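Local coordinates for protein hydrazine synthase subunit beta (Candidatus Kuenenia stuttgartiensis, PDB 5C2V) that forms part of the hydrazine synthase complex, which condenses nitric oxide with ammonium to hydrazine, and may modulate passage of the hydroxylamine intermediate between two active sites, at residues Val316-Gly321 against Ala336-Ser341; Gly258-Pro263 against Ser323-Ser328. All coordinates share one frame; numbering follows the deposited sequence.

How the contacts relate
Both contacts join the last two blades of a beta-propeller, the sheet that starts with strand 256-261 and the sheet of strands 322-327, 333-338 and 343-348. Contact 2 lies deep, about 8 Å from the centre of the chain to its own centre. Contact 1 lies about 16 Å out, at the loops that meet the alpha and gamma subunits. The two centres are about 14 Å apart. Strands 322-327 and 333-338 are antiparallel neighbours and tie the contacts together. A337 N lies 2.9 Å from S324 O, a probable hydrogen bond, and A336 CB packs 3.7 Å from V325 CG1. The F340 side chain is about 13 Å from a bound heme c.

Contact 1 (Val316-Gly321 against Ala336-Ser341); sequences VPTGLG and AANYFS
S341 reaches L320 through its hydroxyl. L320 N donates to S341 OG over 2.9 Å in a nearly straight bond (169°). The same oxygen lies against L320 CG. Next along, Y339 N donates to G321 O at 3.2 Å, entering from above the carbonyl plane. F340 N adds a weak bond to L320 O. On the apolar side, L320 CB meets F340 CB at 3.8 Å. The edge of the F340 ring faces G321, which has a positive phi of 68° and no side chain to hinder the approach.

N338 has its CG beside its own backbone N (chi1 -47°), which sets the amide against G319. N338 OD1 lies 3.3 Å from T318 CG2. N338 ND2 is held by N343 and T345 in the next strand. T318 OG1 turns back to bond V316 O, while CG2 touches A336 CB.

Further out, H276 takes the N-H of G321. F48 of the gamma subunit stacks edge-to-face on F340, and R44 of that subunit bonds the carbonyl oxygens of Y339 and F340. Here the loop joining two successive blades of the beta-propeller packs on a hairpin turn of the last blade, at a subunit interface.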
loop_
_atom_site.group_PDB
_atom_site.type_symbol
_atom_site.label_atom_id
_atom_site.label_comp_id
_atom_site.label_asym_id
_atom_site.label_seq_id
_atom_site.Cartn_x
_atom_site.Cartn_y
_atom_site.Cartn_z
ATOM N N VAL B 316 -22.494 -6.744 -32.271
ATOM C CA VAL B 316 -22.907 -7.870 -33.103
ATOM C C VAL B 316 -22.391 -7.772 -34.539
ATOM O O VAL B 316 -22.583 -6.750 -35.200
ATOM C CB VAL B 316 -24.442 -7.992 -33.128
ATOM C CG1 VAL B 316 -24.856 -9.317 -33.726
ATOM C CG2 VAL B 316 -25.004 -7.854 -31.721
ATOM N N PRO B 317 -21.725 -8.837 -35.020
ATOM C CA PRO B 317 -21.232 -8.927 -36.400
ATOM C C PRO B 317 -22.320 -8.658 -37.437
ATOM O O PRO B 317 -23.447 -9.132 -37.292
ATOM C CB PRO B 317 -20.738 -10.373 -36.499
ATOM C CG PRO B 317 -20.362 -10.729 -35.108
ATOM C CD PRO B 317 -21.357 -10.024 -34.229
ATOM N N THR B 318 -21.972 -7.905 -38.476
ATOM C CA THR B 318 -22.926 -7.518 -39.506
ATOM C C THR B 318 -22.262 -7.643 -40.877
ATOM O O THR B 318 -21.093 -8.019 -40.970
ATOM C CB THR B 318 -23.429 -6.070 -39.280
ATOM O OG1 THR B 318 -23.542 -5.821 -37.875
ATOM C CG2 THR B 318 -24.788 -5.842 -39.924
ATOM N N GLY B 319 -23.003 -7.339 -41.937
ATOM C CA GLY B 319 -22.428 -7.248 -43.264
ATOM C C GLY B 319 -21.638 -5.960 -43.387
ATOM O O GLY B 319 -21.509 -5.210 -42.420
ATOM N N LEU B 320 -21.112 -5.695 -44.575
ATOM C CA LEU B 320 -20.276 -4.520 -44.777
ATOM C C LEU B 320 -21.118 -3.259 -44.975
ATOM O O LEU B 320 -22.052 -3.242 -45.777
ATOM C CB LEU B 320 -19.341 -4.738 -45.968
ATOM C CG LEU B 320 -18.532 -6.039 -45.917
ATOM C CD1 LEU B 320 -17.537 -6.110 -47.064
ATOM C CD2 LEU B 320 -17.824 -6.194 -44.575
ATOM N N GLY B 321 -20.773 -2.207 -44.239
ATOM C CA GLY B 321 -21.483 -0.938 -44.306
ATOM C C GLY B 321 -22.916 -0.877 -43.789
ATOM O O GLY B 321 -23.817 -0.491 -44.532
ATOM N N ALA B 336 -30.437 -4.662 -39.842
ATOM C CA ALA B 336 -29.375 -3.746 -40.251
ATOM C C ALA B 336 -29.113 -3.817 -41.755
ATOM O O ALA B 336 -28.832 -4.887 -42.295
ATOM C CB ALA B 336 -28.099 -4.044 -39.480
ATOM N N ALA B 337 -29.198 -2.669 -42.422
ATOM C CA ALA B 337 -29.021 -2.599 -43.871
ATOM C C ALA B 337 -27.556 -2.415 -44.263
ATOM O O ALA B 337 -26.920 -1.429 -43.894
ATOM C CB ALA B 337 -29.865 -1.472 -44.449
ATOM N N ASN B 338 -27.041 -3.370 -45.029
ATOM C CA ASN B 338 -25.648 -3.392 -45.459
ATOM C C ASN B 338 -25.492 -3.081 -46.947
ATOM O O ASN B 338 -25.927 -3.861 -47.815
ATOM C CB ASN B 338 -25.024 -4.750 -45.142
ATOM C CG ASN B 338 -25.338 -5.216 -43.735
ATOM O OD1 ASN B 338 -25.366 -4.419 -42.797
ATOM N ND2 ASN B 338 -25.592 -6.510 -43.582
ATOM N N TYR B 339 -24.861 -1.937 -47.207
ATOM C CA TYR B 339 -24.676 -1.370 -48.543
ATOM C C TYR B 339 -23.771 -2.199 -49.450
ATOM O O TYR B 339 -24.168 -2.581 -50.550
ATOM C CB TYR B 339 -24.106 0.051 -48.409
ATOM C CG TYR B 339 -23.732 0.731 -49.712
ATOM C CD1 TYR B 339 -22.440 0.647 -50.221
ATOM C CD2 TYR B 339 -24.662 1.481 -50.416
ATOM C CE1 TYR B 339 -22.096 1.274 -51.406
ATOM C CE2 TYR B 339 -24.328 2.110 -51.601
ATOM C CZ TYR B 339 -23.043 2.004 -52.091
ATOM O OH TYR B 339 -22.706 2.631 -53.269
ATOM N N PHE B 340 -22.554 -2.468 -48.989
ATOM C CA PHE B 340 -21.566 -3.155 -49.815
ATOM C C PHE B 340 -21.914 -4.625 -50.008
ATOM O O PHE B 340 -21.734 -5.177 -51.093
ATOM C CB PHE B 340 -20.169 -3.022 -49.204
ATOM C CG PHE B 340 -19.662 -1.608 -49.157
ATOM C CD1 PHE B 340 -19.273 -0.961 -50.318
ATOM C CD2 PHE B 340 -19.568 -0.930 -47.954
ATOM C CE1 PHE B 340 -18.808 0.339 -50.281
ATOM C CE2 PHE B 340 -19.101 0.370 -47.909
ATOM C CZ PHE B 340 -18.720 1.005 -49.074
ATOM N N SER B 341 -22.417 -5.255 -48.952
ATOM C CA SER B 341 -22.799 -6.659 -49.013
ATOM C C SER B 341 -24.167 -6.825 -49.667
ATOM O O SER B 341 -24.589 -7.944 -49.964
ATOM C CB SER B 341 -22.802 -7.276 -47.614
ATOM O OG SER B 341 -21.508 -7.243 -47.040
#

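Contact 2 (Gly258-Pro263 against Ser323-Ser328); sequences GMAMDP and SSVCLS
L327 lays its CD1 methyl against the backbone of M261. L327 CD1 lies 3.3 Å from M261 O and also touches D262 N. P263 CD borders L327 CD1 at 4.4 Å, at the edge of the contact. CG of L327 stands beside its own backbone N (chi1 -75°), and it meets A260 CB at 3.7 Å. A260 is thus the small apolar residue under the branch of the leucine.

V325, two residues before L327, also points toward strand 256-261. V325 CG2 lies 3.6 Å from G258 O and also touches the peptide that leads into A260. V325 CG2 is 4.0 Å from A260 CB, so the alanine methyl is in contact with both V325 and L327. At the start of the contact, G258 CA passes 4.3 Å from S324 CA. The absence of a side chain at G258 allows the backbones to come this close.

The strand segments run almost parallel, at 10°, with axes 5.1 Å apart at closest. They are joined by packing across the contact, and each bonds its backbone to its own sheet. G258 and A260 pair with G271 and Y269, while C326 pairs with Y335. Y269 also packs on A260 and L327. On the far side of strand 322-327, the side chains of S324, C326 and S328 touch strand 15-20 of the first blade. This is the face-to-face packing of innermost strands from adjacent blades in a beta-propeller.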
loop_
_atom_site.group_PDB
_atom_site.type_symbol
_atom_site.label_atom_id
_atom_site.label_comp_id
_atom_site.label_asym_id
_atom_site.label_seq_id
_atom_site.Cartn_x
_atom_site.Cartn_y
_atom_site.Cartn_z
ATOM N N GLY B 258 -26.678 4.790 -38.020
ATOM C CA GLY B 258 -28.101 4.614 -37.802
ATOM C C GLY B 258 -28.438 4.239 -36.379
ATOM O O GLY B 258 -27.645 3.599 -35.690
ATOM N N MET B 259 -29.628 4.625 -35.939
ATOM C CA MET B 259 -30.061 4.305 -34.589
ATOM C C MET B 259 -31.481 3.766 -34.534
ATOM O O MET B 259 -32.361 4.193 -35.283
ATOM C CB MET B 259 -29.942 5.530 -33.682
ATOM C CG MET B 259 -28.554 5.725 -33.098
ATOM S SD MET B 259 -28.502 7.102 -31.940
ATOM C CE MET B 259 -29.054 8.432 -32.999
ATOM N N ALA B 260 -31.685 2.812 -33.633
ATOM C CA ALA B 260 -33.002 2.259 -33.368
ATOM C C ALA B 260 -33.239 2.223 -31.864
ATOM O O ALA B 260 -32.432 1.672 -31.109
ATOM C CB ALA B 260 -33.133 0.871 -33.972
ATOM N N MET B 261 -34.342 2.827 -31.436
ATOM C CA MET B 261 -34.682 2.903 -30.021
ATOM C C MET B 261 -35.684 1.822 -29.639
ATOM O O MET B 261 -36.710 1.654 -30.301
ATOM C CB MET B 261 -35.247 4.285 -29.681
ATOM C CG MET B 261 -35.719 4.434 -28.243
ATOM S SD MET B 261 -34.368 4.398 -27.050
ATOM C CE MET B 261 -33.518 5.922 -27.456
ATOM N N ASP B 262 -35.376 1.085 -28.575
ATOM C CA ASP B 262 -36.281 0.068 -28.050
ATOM C C ASP B 262 -37.615 0.706 -27.674
ATOM O O ASP B 262 -37.639 1.785 -27.082
ATOM C CB ASP B 262 -35.654 -0.630 -26.839
ATOM C CG ASP B 262 -36.467 -1.817 -26.360
ATOM O OD1 ASP B 262 -36.223 -2.941 -26.847
ATOM O OD2 ASP B 262 -37.353 -1.625 -25.501
ATOM N N PRO B 263 -38.729 0.045 -28.031
ATOM C CA PRO B 263 -40.077 0.576 -27.788
ATOM C C PRO B 263 -40.334 0.941 -26.328
ATOM O O PRO B 263 -41.077 1.884 -26.060
ATOM C CB PRO B 263 -40.995 -0.573 -28.231
ATOM C CG PRO B 263 -40.111 -1.784 -28.306
ATOM C CD PRO B 263 -38.775 -1.261 -28.706
ATOM N N SER B 323 -25.300 1.012 -42.676
ATOM C CA SER B 323 -25.590 2.438 -42.566
ATOM C C SER B 323 -26.890 2.754 -41.822
ATOM O O SER B 323 -27.087 3.883 -41.371
ATOM C CB SER B 323 -25.638 3.064 -43.963
ATOM O OG SER B 323 -26.458 2.301 -44.832
ATOM N N SER B 324 -27.774 1.769 -41.694
ATOM C CA SER B 324 -29.070 2.009 -41.064
ATOM C C SER B 324 -29.607 0.789 -40.319
ATOM O O SER B 324 -29.355 -0.349 -40.709
ATOM C CB SER B 324 -30.091 2.457 -42.113
ATOM O OG SER B 324 -31.321 2.814 -41.511
ATOM N N VAL B 325 -30.349 1.041 -39.245
ATOM C CA VAL B 325 -30.965 -0.029 -38.467
ATOM C C VAL B 325 -32.414 0.297 -38.122
ATOM O O VAL B 325 -32.800 1.465 -38.067
ATOM C CB VAL B 325 -30.194 -0.302 -37.157
ATOM C CG1 VAL B 325 -28.877 -1.009 -37.445
ATOM C CG2 VAL B 325 -29.968 0.993 -36.392
ATOM N N CYS B 326 -33.214 -0.739 -37.890
ATOM C CA CYS B 326 -34.596 -0.543 -37.456
ATOM C C CYS B 326 -35.069 -1.695 -36.576
ATOM O O CYS B 326 -34.482 -2.776 -36.583
ATOM C CB CYS B 326 -35.526 -0.384 -38.661
ATOM S SG CYS B 326 -35.770 -1.888 -39.632
ATOM N N LEU B 327 -36.135 -1.459 -35.819
ATOM C CA LEU B 327 -36.653 -2.461 -34.892
ATOM C C LEU B 327 -38.081 -2.879 -35.213
ATOM O O LEU B 327 -38.856 -2.110 -35.784
ATOM C CB LEU B 327 -36.597 -1.936 -33.455
ATOM C CG LEU B 327 -35.241 -1.876 -32.755
ATOM C CD1 LEU B 327 -35.379 -1.140 -31.438
ATOM C CD2 LEU B 327 -34.698 -3.273 -32.527
ATOM N N SER B 328 -38.421 -4.105 -34.835
ATOM C CA SER B 328 -39.803 -4.561 -34.867
ATOM C C SER B 328 -40.548 -3.907 -33.705
ATOM O O SER B 328 -39.939 -3.585 -32.686
ATOM C CB SER B 328 -39.875 -6.087 -34.777
ATOM O OG SER B 328 -39.289 -6.558 -33.576
#